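Local coordinates for protein diacylglycerol lipase (Aspergillus oryzae, PDB 5XK2) that hydrolyses mono- and diacylglycerols, releasing fatty acids, probably through a serine nucleophile as in other class 3 lipases, at residues D17-V22 / L175-A179; Y24-Y29 / V150-L154; A55-L61 / F74-T80; I132-D136 / L166-Y171. All coordinates share one frame; numbering follows the deposited sequence.

Interaction 1 (D17-V22 / L175-A179)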
loop_
_atom_site.group_PDB
_atom_site.type_symbol
_atom_site.label_atom_id
_atom_site.label_comp_id
_atom_site.label_asym_id
_atom_site.label_seq_id
_atom_site.Cartn_x
_atom_site.Cartn_y
_atom_site.Cartn_z
ATOM N N ASP A 17 30.434 1.677 -2.559
ATOM C CA ASP A 17 29.912 0.655 -3.467
ATOM C C ASP A 17 28.408 0.474 -3.235
ATOM O O ASP A 17 27.607 0.466 -4.180
ATOM C CB ASP A 17 30.662 -0.670 -3.247
ATOM C CG ASP A 17 30.229 -1.774 -4.203
ATOM O OD1 ASP A 17 30.645 -1.748 -5.381
ATOM O OD2 ASP A 17 29.481 -2.682 -3.760
ATOM N N PHE A 18 28.033 0.353 -1.968
ATOM C CA PHE A 18 26.632 0.144 -1.606
ATOM C C PHE A 18 25.746 1.310 -2.063
ATOM O O PHE A 18 24.595 1.112 -2.470
ATOM C CB PHE A 18 26.488 -0.024 -0.088
ATOM C CG PHE A 18 27.070 -1.295 0.464
ATOM C CD1 PHE A 18 27.460 -2.340 -0.366
ATOM C CD2 PHE A 18 27.226 -1.442 1.840
ATOM C CE1 PHE A 18 27.971 -3.518 0.169
ATOM C CE2 PHE A 18 27.739 -2.609 2.383
ATOM C CZ PHE A 18 28.124 -3.643 1.560
ATOM N N LYS A 19 26.279 2.526 -1.963
ATOM C CA LYS A 19 25.561 3.727 -2.397
ATOM C C LYS A 19 25.427 3.829 -3.915
ATOM O O LYS A 19 24.614 4.608 -4.426
ATOM C CB LYS A 19 26.264 4.973 -1.859
ATOM C CG LYS A 19 26.091 5.147 -0.359
ATOM C CD LYS A 19 26.986 6.267 0.174
ATOM C CE LYS A 19 26.735 6.479 1.666
ATOM N NZ LYS A 19 27.564 7.615 2.184
ATOM N N PHE A 20 26.275 3.106 -4.643
ATOM C CA PHE A 20 26.196 3.116 -6.094
ATOM C C PHE A 20 25.140 2.164 -6.674
ATOM O O PHE A 20 24.283 2.582 -7.454
ATOM C CB PHE A 20 27.571 2.775 -6.677
ATOM C CG PHE A 20 27.591 2.695 -8.176
ATOM C CD1 PHE A 20 27.400 3.831 -8.938
ATOM C CD2 PHE A 20 27.801 1.479 -8.818
ATOM C CE1 PHE A 20 27.425 3.782 -10.327
ATOM C CE2 PHE A 20 27.827 1.419 -10.205
ATOM C CZ PHE A 20 27.630 2.559 -10.961
ATOM N N TRP A 21 25.156 0.889 -6.282
ATOM C CA TRP A 21 24.302 -0.070 -6.983
ATOM C C TRP A 21 22.826 0.194 -6.716
ATOM O O TRP A 21 21.977 -0.173 -7.538
ATOM C CB TRP A 21 24.679 -1.534 -6.623
ATOM C CG TRP A 21 26.099 -1.821 -7.021
ATOM C CD1 TRP A 21 27.171 -1.906 -6.198
ATOM C CD2 TRP A 21 26.601 -1.961 -8.359
ATOM N NE1 TRP A 21 28.325 -2.129 -6.936
ATOM C CE2 TRP A 21 27.994 -2.147 -8.266
ATOM C CE3 TRP A 21 26.002 -1.939 -9.627
ATOM C CZ2 TRP A 21 28.800 -2.339 -9.387
ATOM C CZ3 TRP A 21 26.808 -2.127 -10.742
ATOM C CH2 TRP A 21 28.196 -2.314 -10.613
ATOM N N VAL A 22 22.516 0.866 -5.608
ATOM C CA VAL A 22 21.115 1.175 -5.318
ATOM C C VAL A 22 20.533 2.105 -6.401
ATOM O O VAL A 22 19.326 2.123 -6.622
ATOM C CB VAL A 22 20.945 1.803 -3.908
ATOM C CG1 VAL A 22 21.600 3.183 -3.822
ATOM C CG2 VAL A 22 19.461 1.835 -3.496
ATOM N N LEU A 175 24.802 -10.085 -5.568
ATOM C CA LEU A 175 23.434 -9.669 -5.239
ATOM C C LEU A 175 23.399 -8.412 -4.389
ATOM O O LEU A 175 23.990 -8.383 -3.317
ATOM C CB LEU A 175 22.719 -10.802 -4.490
ATOM C CG LEU A 175 21.338 -10.466 -3.908
ATOM C CD1 LEU A 175 20.299 -10.121 -5.010
ATOM C CD2 LEU A 175 20.827 -11.633 -3.032
ATOM N N TYR A 176 22.706 -7.376 -4.857
ATOM C CA TYR A 176 22.400 -6.238 -3.988
ATOM C C TYR A 176 20.896 -6.177 -3.821
ATOM O O TYR A 176 20.173 -5.836 -4.761
ATOM C CB TYR A 176 22.951 -4.915 -4.553
ATOM C CG TYR A 176 24.464 -4.879 -4.662
ATOM C CD1 TYR A 176 25.119 -5.501 -5.729
ATOM C CD2 TYR A 176 25.236 -4.281 -3.678
ATOM C CE1 TYR A 176 26.517 -5.482 -5.828
ATOM C CE2 TYR A 176 26.619 -4.267 -3.761
ATOM C CZ TYR A 176 27.248 -4.851 -4.843
ATOM O OH TYR A 176 28.621 -4.834 -4.924
ATOM N N ALA A 177 20.424 -6.529 -2.630
ATOM C CA ALA A 177 18.989 -6.629 -2.389
ATOM C C ALA A 177 18.576 -5.615 -1.342
ATOM O O ALA A 177 18.614 -5.889 -0.151
ATOM C CB ALA A 177 18.647 -8.043 -1.936
ATOM N N TYR A 178 18.083 -4.476 -1.802
ATOM C CA TYR A 178 17.795 -3.372 -0.883
ATOM C C TYR A 178 16.363 -3.495 -0.408
ATOM O O TYR A 178 15.461 -3.468 -1.223
ATOM C CB TYR A 178 18.007 -2.027 -1.588
ATOM C CG TYR A 178 19.431 -1.789 -2.039
ATOM C CD1 TYR A 178 20.359 -1.200 -1.174
ATOM C CD2 TYR A 178 19.850 -2.142 -3.329
ATOM C CE1 TYR A 178 21.684 -0.980 -1.571
ATOM C CE2 TYR A 178 21.159 -1.913 -3.740
ATOM C CZ TYR A 178 22.072 -1.341 -2.856
ATOM O OH TYR A 178 23.370 -1.121 -3.280
ATOM N N ALA A 179 16.158 -3.632 0.902
ATOM C CA ALA A 179 14.807 -3.638 1.481
ATOM C C ALA A 179 14.010 -4.867 1.071
ATOM O O ALA A 179 12.803 -4.797 0.888
ATOM C CB ALA A 179 14.022 -2.361 1.078
#
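Helix 17-22 lies across strand 175-178, with Trp-21 and Val-22 closest to Tyr-176 and Tyr-178; the two axes come within 9.4 Å of each other at 77°. The layer belongs to the alpha/beta-hydrolase fold of class 3 lipases, in which this N-terminal helix covers one face of the central sheet. Two tyrosines, alternate residues of the strand, point to the helix and carry the contact. The Tyr-176 ring takes Trp-21 over one face: the five-membered ring of the indole forms an offset stack with it, centroids 4.1 Å apart and planes at 29°, while Trp-21 CB makes a CH-pi contact over the same ring. Phe-18 CD1 meets the edge of Tyr-176 at CE2. Tyr-176 OH donates to the syn lone pair of Asp-17 OD2 at 2.6 Å. The Asp-17 carboxylate, swung away from its backbone N by chi1 of -177°, also receives Trp-21 NE1, which donates to OD1 from above the carboxylate plane at 2.8 Å. Each carboxylate oxygen thus holds one ring that takes part in the stack. Val-22 CB makes a CH-pi contact over a face of the Tyr-178 ring, 3.7 Å from its centroid, and Phe-201, on the adjacent strand 198-203, stacks on that ring. Tyr-178 OH donates to Phe-18 O at 2.7 Å, in the carbonyl plane and on a lone pair.

Interaction 2 (Y24-Y29 / V150-L154)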
loop_
_atom_site.group_PDB
_atom_site.type_symbol
_atom_site.label_atom_id
_atom_site.label_comp_id
_atom_site.label_asym_id
_atom_site.label_seq_id
_atom_site.Cartn_x
_atom_site.Cartn_y
_atom_site.Cartn_z
ATOM N N TYR A 24 20.904 1.699 -9.562
ATOM C CA TYR A 24 20.312 0.842 -10.585
ATOM C C TYR A 24 18.933 0.355 -10.161
ATOM O O TYR A 24 18.027 0.262 -10.984
ATOM C CB TYR A 24 21.221 -0.355 -10.906
ATOM C CG TYR A 24 22.394 0.009 -11.782
ATOM C CD1 TYR A 24 22.235 0.155 -13.160
ATOM C CD2 TYR A 24 23.660 0.208 -11.236
ATOM C CE1 TYR A 24 23.300 0.487 -13.966
ATOM C CE2 TYR A 24 24.741 0.549 -12.036
ATOM C CZ TYR A 24 24.557 0.681 -13.401
ATOM O OH TYR A 24 25.604 1.017 -14.227
ATOM N N ALA A 25 18.783 0.021 -8.883
ATOM C CA ALA A 25 17.465 -0.277 -8.346
ATOM C C ALA A 25 16.512 0.891 -8.557
ATOM O O ALA A 25 15.373 0.704 -8.971
ATOM C CB ALA A 25 17.568 -0.613 -6.847
ATOM N N ALA A 26 17.001 2.099 -8.294
ATOM C CA ALA A 26 16.191 3.303 -8.478
ATOM C C ALA A 26 15.736 3.434 -9.931
ATOM O O ALA A 26 14.595 3.799 -10.213
ATOM C CB ALA A 26 16.977 4.548 -8.059
ATOM N N ALA A 27 16.637 3.115 -10.857
ATOM C CA ALA A 27 16.341 3.236 -12.270
ATOM C C ALA A 27 15.213 2.293 -12.736
ATOM O O ALA A 27 14.544 2.593 -13.723
ATOM C CB ALA A 27 17.617 2.994 -13.084
ATOM N N THR A 28 14.990 1.179 -12.017
ATOM C CA THR A 28 13.939 0.236 -12.420
ATOM C C THR A 28 12.542 0.774 -12.189
ATOM O O THR A 28 11.583 0.207 -12.695
ATOM C CB THR A 28 14.015 -1.117 -11.678
ATOM O OG1 THR A 28 13.723 -0.933 -10.286
ATOM C CG2 THR A 28 15.384 -1.736 -11.860
ATOM N N TYR A 29 12.418 1.853 -11.413
ATOM C CA TYR A 29 11.103 2.476 -11.199
ATOM C C TYR A 29 10.708 3.450 -12.313
ATOM O O TYR A 29 9.541 3.819 -12.417
ATOM C CB TYR A 29 11.065 3.216 -9.873
ATOM C CG TYR A 29 11.040 2.297 -8.680
ATOM C CD1 TYR A 29 9.852 1.752 -8.235
ATOM C CD2 TYR A 29 12.207 1.985 -7.994
ATOM C CE1 TYR A 29 9.817 0.910 -7.118
ATOM C CE2 TYR A 29 12.187 1.152 -6.877
ATOM C CZ TYR A 29 10.992 0.622 -6.447
ATOM O OH TYR A 29 10.983 -0.200 -5.341
ATOM N N VAL A 150 20.312 -6.823 -8.961
ATOM C CA VAL A 150 19.979 -5.770 -8.011
ATOM C C VAL A 150 18.493 -5.457 -8.051
ATOM O O VAL A 150 17.837 -5.573 -9.089
ATOM C CB VAL A 150 20.815 -4.490 -8.316
ATOM C CG1 VAL A 150 20.553 -3.989 -9.720
ATOM C CG2 VAL A 150 20.571 -3.372 -7.281
ATOM N N GLY A 151 17.950 -5.081 -6.904
ATOM C CA GLY A 151 16.599 -4.564 -6.856
ATOM C C GLY A 151 16.341 -3.896 -5.514
ATOM O O GLY A 151 17.145 -4.029 -4.581
ATOM N N HIS A 152 15.210 -3.195 -5.423
ATOM C CA HIS A 152 14.745 -2.606 -4.174
ATOM C C HIS A 152 13.339 -3.131 -3.899
ATOM O O HIS A 152 12.594 -3.404 -4.852
ATOM C CB HIS A 152 14.771 -1.057 -4.270
ATOM C CG HIS A 152 14.047 -0.361 -3.156
ATOM N ND1 HIS A 152 12.786 0.176 -3.312
ATOM C CD2 HIS A 152 14.394 -0.136 -1.864
ATOM C CE1 HIS A 152 12.390 0.703 -2.165
ATOM N NE2 HIS A 152 13.341 0.516 -1.268
ATOM N N SER A 153 12.975 -3.265 -2.619
ATOM C CA SER A 153 11.610 -3.637 -2.242
ATOM C C SER A 153 11.268 -5.016 -2.827
ATOM O O SER A 153 12.086 -5.938 -2.778
ATOM C CB SER A 153 10.618 -2.551 -2.726
ATOM O OG SER A 153 9.291 -2.771 -2.260
ATOM N N LEU A 154 10.077 -5.168 -3.401
ATOM C CA LEU A 154 9.708 -6.486 -3.940
ATOM C C LEU A 154 10.654 -6.889 -5.080
ATOM O O LEU A 154 10.919 -8.071 -5.280
ATOM C CB LEU A 154 8.247 -6.487 -4.420
ATOM C CG LEU A 154 7.194 -6.768 -3.335
ATOM C CD1 LEU A 154 7.317 -5.861 -2.132
ATOM C CD2 LEU A 154 5.775 -6.697 -3.927
HETATM O O HOH W 1 13.719 -2.172 -7.654
HETATM O O HOH W 2 10.369 -3.052 -6.552
#
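Ala-25 packs its CB onto the backbone of strand 150-152, 3.7 Å from Gly-151 C, and this is where the helix comes closest: the CA atoms of Ala-25 and Gly-151 are 4.6 Å apart. Two small residues permit that approach. To one side Val-150 spreads its branches, CG1 against Tyr-24 CB and CG2 against Ala-25 CB; to the other, His-152 CB lies 3.8 Å from Ala-25 CB. Toward Thr-28 and Tyr-29 the close fit gives way to polar contact bridged by two waters. Tyr-29, its ring aimed at the strand by chi1 of -72°, crosses His-152 at about a right angle, the rings rim to rim with planes at 61°, and its OH shares a hydrogen bond of 2.7 Å with His-152 ND1. One water accepts from His-152 N and donates to Thr-28 OG1, which itself donates to Ala-25 O. A second donates to His-152 O at 2.8 Å and also bonds Tyr-29 OH. His-152 NE2 bonds the carbonyl of His-268, fixing the imidazole at both nitrogens. Beside it, Ser-153 OG bonds His-268 NE2, and the strand-turn-helix at Gly-151 and Ser-153 is consistent with the nucleophile elbow of an alpha/beta-hydrolase, Ser-153 being the probable nucleophile.

Interaction 3 (A55-L61 / F74-T80)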
loop_
_atom_site.group_PDB
_atom_site.type_symbol
_atom_site.label_atom_id
_atom_site.label_comp_id
_atom_site.label_asym_id
_atom_site.label_seq_id
_atom_site.Cartn_x
_atom_site.Cartn_y
_atom_site.Cartn_z
ATOM N N ALA A 55 28.202 6.981 -15.690
ATOM C CA ALA A 55 28.899 5.791 -16.151
ATOM C C ALA A 55 28.520 5.448 -17.595
ATOM O O ALA A 55 29.170 4.605 -18.218
ATOM C CB ALA A 55 28.597 4.617 -15.226
ATOM N N GLY A 56 27.490 6.108 -18.120
ATOM C CA GLY A 56 27.037 5.903 -19.489
ATOM C C GLY A 56 26.312 4.584 -19.707
ATOM O O GLY A 56 26.268 4.057 -20.832
ATOM N N SER A 57 25.732 4.045 -18.639
ATOM C CA SER A 57 25.189 2.688 -18.725
ATOM C C SER A 57 24.024 2.614 -19.687
ATOM O O SER A 57 23.188 3.511 -19.744
ATOM C CB SER A 57 24.789 2.182 -17.353
ATOM O OG SER A 57 25.928 2.289 -16.508
ATOM N N THR A 58 24.004 1.530 -20.447
ATOM C CA THR A 58 23.100 1.406 -21.594
ATOM C C THR A 58 22.234 0.163 -21.504
ATOM O O THR A 58 22.729 -0.919 -21.199
ATOM C CB THR A 58 23.908 1.359 -22.917
ATOM O OG1 THR A 58 24.743 2.530 -23.005
ATOM C CG2 THR A 58 22.983 1.370 -24.097
ATOM N N VAL A 59 20.940 0.315 -21.788
ATOM C CA VAL A 59 20.034 -0.842 -21.823
ATOM C C VAL A 59 20.327 -1.761 -22.999
ATOM O O VAL A 59 20.463 -1.318 -24.136
ATOM C CB VAL A 59 18.544 -0.383 -21.890
ATOM C CG1 VAL A 59 17.607 -1.586 -22.057
ATOM C CG2 VAL A 59 18.171 0.391 -20.628
ATOM N N LYS A 60 20.406 -3.056 -22.700
ATOM C CA LYS A 60 20.533 -4.114 -23.714
ATOM C C LYS A 60 19.145 -4.698 -23.944
ATOM O O LYS A 60 18.760 -4.979 -25.087
ATOM C CB LYS A 60 21.546 -5.185 -23.310
ATOM C CG LYS A 60 21.837 -6.169 -24.450
ATOM C CD LYS A 60 22.499 -5.385 -25.595
ATOM C CE LYS A 60 22.634 -6.159 -26.876
ATOM N NZ LYS A 60 23.356 -5.289 -27.864
ATOM N N LEU A 61 18.449 -5.008 -22.852
ATOM C CA LEU A 61 17.085 -5.522 -22.930
ATOM C C LEU A 61 16.265 -4.983 -21.779
ATOM O O LEU A 61 16.764 -4.874 -20.678
ATOM C CB LEU A 61 17.076 -7.060 -22.890
ATOM C CG LEU A 61 15.686 -7.714 -22.953
ATOM C CD1 LEU A 61 14.950 -7.339 -24.232
ATOM C CD2 LEU A 61 15.792 -9.212 -22.836
ATOM N N PHE A 74 15.454 -4.415 -16.378
ATOM C CA PHE A 74 16.310 -4.351 -17.554
ATOM C C PHE A 74 17.597 -5.119 -17.331
ATOM O O PHE A 74 17.969 -5.402 -16.190
ATOM C CB PHE A 74 16.634 -2.880 -17.926
ATOM C CG PHE A 74 17.205 -2.080 -16.776
ATOM C CD1 PHE A 74 18.528 -2.240 -16.385
ATOM C CD2 PHE A 74 16.407 -1.183 -16.084
ATOM C CE1 PHE A 74 19.040 -1.523 -15.278
ATOM C CE2 PHE A 74 16.901 -0.460 -14.998
ATOM C CZ PHE A 74 18.209 -0.624 -14.593
ATOM N N VAL A 75 18.267 -5.438 -18.431
ATOM C CA VAL A 75 19.669 -5.843 -18.406
ATOM C C VAL A 75 20.440 -4.715 -19.055
ATOM O O VAL A 75 20.131 -4.326 -20.185
ATOM C CB VAL A 75 19.923 -7.152 -19.162
ATOM C CG1 VAL A 75 21.392 -7.539 -19.045
ATOM C CG2 VAL A 75 19.038 -8.267 -18.596
ATOM N N ALA A 76 21.410 -4.165 -18.334
ATOM C CA ALA A 76 22.175 -3.030 -18.843
ATOM C C ALA A 76 23.672 -3.313 -18.812
ATOM O O ALA A 76 24.141 -4.211 -18.089
ATOM C CB ALA A 76 21.858 -1.779 -18.020
ATOM N N VAL A 77 24.416 -2.572 -19.625
ATOM C CA VAL A 77 25.862 -2.727 -19.681
ATOM C C VAL A 77 26.495 -1.466 -19.113
ATOM O O VAL A 77 26.203 -0.356 -19.590
ATOM C CB VAL A 77 26.354 -2.939 -21.128
ATOM C CG1 VAL A 77 27.869 -2.994 -21.160
ATOM C CG2 VAL A 77 25.756 -4.203 -21.720
ATOM N N ASP A 78 27.351 -1.636 -18.106
ATOM C CA ASP A 78 28.096 -0.528 -17.530
ATOM C C ASP A 78 29.570 -0.732 -17.902
ATOM O O ASP A 78 30.263 -1.554 -17.299
ATOM C CB ASP A 78 27.880 -0.506 -16.011
ATOM C CG ASP A 78 28.626 0.613 -15.304
ATOM O OD1 ASP A 78 29.607 1.152 -15.848
ATOM O OD2 ASP A 78 28.243 0.933 -14.150
ATOM N N ASN A 79 30.048 0.038 -18.880
ATOM C CA ASN A 79 31.418 -0.143 -19.361
ATOM C C ASN A 79 32.413 0.628 -18.514
ATOM O O ASN A 79 33.622 0.427 -18.608
ATOM C CB ASN A 79 31.531 0.270 -20.828
ATOM C CG ASN A 79 30.895 -0.743 -21.756
ATOM O OD1 ASN A 79 31.069 -1.956 -21.572
ATOM N ND2 ASN A 79 30.149 -0.254 -22.758
ATOM N N THR A 80 31.906 1.509 -17.668
ATOM C CA THR A 80 32.780 2.239 -16.767
ATOM C C THR A 80 33.211 1.338 -15.630
ATOM O O THR A 80 34.397 1.260 -15.295
ATOM C CB THR A 80 32.078 3.486 -16.235
ATOM O OG1 THR A 80 31.789 4.325 -17.349
ATOM C CG2 THR A 80 32.964 4.237 -15.240
HETATM O O HOH W 3 28.873 2.369 -19.917
HETATM O O HOH W 4 27.093 1.062 -21.943
#
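Thr-58 and Val-77 form an antiparallel hydrogen-bonded pair in the beta hairpin of strands 58-65 and 71-78, at one edge of the central sheet of the alpha/beta-hydrolase fold. Backbone bonds dominate: Thr-58 N reaches Val-77 O at 3.0 Å, and Val-77 N returns to Thr-58 O. After the non-hydrogen-bonded pair of Val-59 with Ala-76 comes a classic beta bulge, where Lys-60 and Leu-61 both face Val-75. Val-75 O accepts from Lys-60 N at 2.8 Å and from Leu-61 N at 3.2 Å, while Val-75 N donates to Leu-61 O. CA-H...O contacts supplement these bonds, among them Ala-76 CA to Thr-58 O at 3.2 Å.

Apolar contact between the strands is slight, with Val-59 CG1 4.4 Å from Phe-74 CB. Among the side-chain polar groups, Ser-57 OG lies against Asp-78 CB and CG, and Tyr-24 OH bonds both Ser-57 OG and Asp-78 OD2, joining both segments to helix 14-27. One water donates to Val-77 O and accepts from Thr-58 OG1. Before the strand, a Schellman motif at Gly-56 ends the preceding helix. Across from this turn Thr-80 OG1, brought toward Ala-55 by chi1 of -62°, donates to Ala-55 O at 2.8 Å, tilted 24° from the carbonyl plane.

Interaction 4 (I132-D136 / L166-Y171)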
loop_
_atom_site.group_PDB
_atom_site.type_symbol
_atom_site.label_atom_id
_atom_site.label_comp_id
_atom_site.label_asym_id
_atom_site.label_seq_id
_atom_site.Cartn_x
_atom_site.Cartn_y
_atom_site.Cartn_z
ATOM N N ILE A 132 18.786 -14.741 -19.471
ATOM C CA ILE A 132 19.905 -15.625 -19.738
ATOM C C ILE A 132 20.375 -15.494 -21.186
ATOM O O ILE A 132 21.582 -15.458 -21.450
ATOM C CB ILE A 132 19.524 -17.074 -19.413
ATOM C CG1 ILE A 132 19.398 -17.224 -17.897
ATOM C CG2 ILE A 132 20.563 -18.058 -19.972
ATOM C CD1 ILE A 132 18.889 -18.571 -17.465
ATOM N N LYS A 133 19.417 -15.382 -22.106
ATOM C CA LYS A 133 19.742 -15.187 -23.522
ATOM C C LYS A 133 20.610 -13.954 -23.676
ATOM O O LYS A 133 21.632 -13.964 -24.369
ATOM C CB LYS A 133 18.470 -15.049 -24.359
ATOM C CG LYS A 133 18.728 -14.779 -25.855
ATOM C CD LYS A 133 17.433 -14.369 -26.555
ATOM C CE LYS A 133 17.567 -14.336 -28.086
ATOM N NZ LYS A 133 17.689 -12.953 -28.650
ATOM N N THR A 134 20.205 -12.893 -22.986
ATOM C CA THR A 134 20.928 -11.628 -23.060
ATOM C C THR A 134 22.306 -11.707 -22.406
ATOM O O THR A 134 23.279 -11.182 -22.952
ATOM C CB THR A 134 20.100 -10.495 -22.423
ATOM O OG1 THR A 134 18.853 -10.365 -23.127
ATOM C CG2 THR A 134 20.858 -9.166 -22.508
ATOM N N LEU A 135 22.414 -12.355 -21.240
ATOM C CA LEU A 135 23.714 -12.518 -20.608
ATOM C C LEU A 135 24.672 -13.264 -21.551
ATOM O O LEU A 135 25.831 -12.892 -21.700
ATOM C CB LEU A 135 23.584 -13.276 -19.276
ATOM C CG LEU A 135 22.840 -12.506 -18.180
ATOM C CD1 LEU A 135 22.742 -13.354 -16.911
ATOM C CD2 LEU A 135 23.544 -11.201 -17.874
ATOM N N ASP A 136 24.148 -14.302 -22.192
ATOM C CA ASP A 136 24.955 -15.113 -23.100
ATOM C C ASP A 136 25.416 -14.285 -24.317
ATOM O O ASP A 136 26.572 -14.391 -24.748
ATOM C CB ASP A 136 24.173 -16.353 -23.532
ATOM C CG ASP A 136 24.024 -17.384 -22.402
ATOM O OD1 ASP A 136 24.601 -17.193 -21.305
ATOM O OD2 ASP A 136 23.328 -18.395 -22.637
ATOM N N LEU A 166 20.807 -18.056 -11.061
ATOM C CA LEU A 166 21.899 -17.784 -11.975
ATOM C C LEU A 166 23.212 -18.405 -11.513
ATOM O O LEU A 166 23.963 -18.947 -12.320
ATOM C CB LEU A 166 22.059 -16.267 -12.178
ATOM C CG LEU A 166 20.933 -15.659 -13.013
ATOM C CD1 LEU A 166 21.053 -14.124 -13.005
ATOM C CD2 LEU A 166 20.966 -16.160 -14.474
ATOM N N ARG A 167 23.495 -18.353 -10.211
ATOM C CA ARG A 167 24.724 -18.936 -9.709
ATOM C C ARG A 167 24.776 -20.441 -9.920
ATOM O O ARG A 167 25.845 -20.970 -10.198
ATOM C CB ARG A 167 24.898 -18.632 -8.215
ATOM C CG ARG A 167 25.213 -17.166 -7.940
ATOM C CD ARG A 167 24.835 -16.888 -6.481
ATOM N NE ARG A 167 25.029 -15.480 -6.153
ATOM C CZ ARG A 167 24.597 -14.935 -5.024
ATOM N NH1 ARG A 167 23.891 -15.664 -4.166
ATOM N NH2 ARG A 167 24.836 -13.653 -4.780
ATOM N N THR A 168 23.636 -21.115 -9.809
ATOM C CA THR A 168 23.629 -22.571 -10.038
ATOM C C THR A 168 23.884 -22.879 -11.514
ATOM O O THR A 168 24.174 -24.013 -11.881
ATOM C CB THR A 168 22.310 -23.246 -9.597
ATOM O OG1 THR A 168 21.209 -22.875 -10.450
ATOM C CG2 THR A 168 21.976 -22.907 -8.144
ATOM N N LYS A 169 23.715 -21.865 -12.356
ATOM C CA LYS A 169 23.962 -21.959 -13.793
ATOM C C LYS A 169 25.340 -21.426 -14.207
ATOM O O LYS A 169 25.579 -21.170 -15.388
ATOM C CB LYS A 169 22.836 -21.257 -14.548
ATOM C CG LYS A 169 21.469 -21.904 -14.351
ATOM C CD LYS A 169 20.383 -21.063 -15.028
ATOM C CE LYS A 169 18.975 -21.540 -14.723
ATOM N NZ LYS A 169 18.876 -22.985 -14.417
ATOM N N ASN A 170 26.195 -21.182 -13.219
ATOM C CA ASN A 170 27.594 -20.738 -13.362
ATOM C C ASN A 170 27.790 -19.241 -13.561
ATOM O O ASN A 170 28.927 -18.805 -13.761
ATOM C CB ASN A 170 28.350 -21.450 -14.510
ATOM C CG ASN A 170 28.220 -22.956 -14.464
ATOM O OD1 ASN A 170 27.955 -23.582 -15.484
ATOM N ND2 ASN A 170 28.412 -23.549 -13.291
ATOM N N TYR A 171 26.715 -18.449 -13.552
ATOM C CA TYR A 171 26.887 -16.999 -13.643
ATOM C C TYR A 171 27.286 -16.493 -12.262
ATOM O O TYR A 171 26.597 -16.787 -11.290
ATOM C CB TYR A 171 25.592 -16.308 -14.120
ATOM C CG TYR A 171 25.096 -16.790 -15.460
ATOM C CD1 TYR A 171 25.548 -16.208 -16.655
ATOM C CD2 TYR A 171 24.182 -17.840 -15.545
ATOM C CE1 TYR A 171 25.096 -16.674 -17.893
ATOM C CE2 TYR A 171 23.738 -18.309 -16.768
ATOM C CZ TYR A 171 24.196 -17.724 -17.940
ATOM O OH TYR A 171 23.740 -18.219 -19.140
#
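Tyr-171 reaches from the end of one helix to the flank of another, its ring meeting Leu-135 and its hydroxyl meeting Asp-136. From CB the side chain leaves with CG anti to the carbonyl carbon (chi1 -58°), which carries the ring across to helix 132-136. Leu-135 lies over one face: its CD1 is 4.0 Å from Tyr-171 CD1, offset toward the rim, and its CB is as far from CE1. Further out, CZ passes 4.2 Å from Ile-132 CG2, and the same methyl comes to 3.3 Å from the OH. At the tip, Tyr-171 OH donates to Asp-136 OD1, 2.5 Å away on the syn side and 22° out of the carboxylate plane; carboxylate and ring planes are 20° apart. The Schellman motif that ends helix 154-168, with Asn-170 at C-prime and Tyr-171 N donating to Leu-166 O, places the tyrosine. Helices 118-138 and 154-168 flank strand 146-152 in the chain, as consecutive helices of an alpha/beta-hydrolase fold, and pack beside each other next to the sheet, where Leu-135 touches Ile-84 and Val-86 and Leu-166 touches Val-149. Between the helices, Leu-135 CD1 and Leu-166 CD2 meet end on, whereas Ile-132 and Leu-166 run alongside in opposite senses, CG1 to CD2 at 3.9 Å. Ile-132 CD1 ends against the aliphatic part of Lys-169, 3.8 Å from its CD.

In the fold
Interactions 1, 2 and 3 follow the central mixed sheet. Helix 14-27, packed on the sheet, takes part in interactions 1 and 2, whose centres are about 9 Å apart, on the neighbouring strands 173-178 and 146-152, which are joined by backbone bonds between Tyr-178 and both Gly-151 and Ser-153. Interaction 3, its centre about 14 Å from that of interaction 2, is the hairpin at one edge of the sheet; its Lys-60 and Leu-61 pack on Thr-134 of interaction 4. Along the chain, interaction 1 spans all the others, whereas interactions 2 and 4 alternate. Interaction 4 joins helices 118-138 and 154-168, its centre about 20 Å from that of interaction 2. The N-terminal region is thus packed against the strand leading to the probable nucleophile.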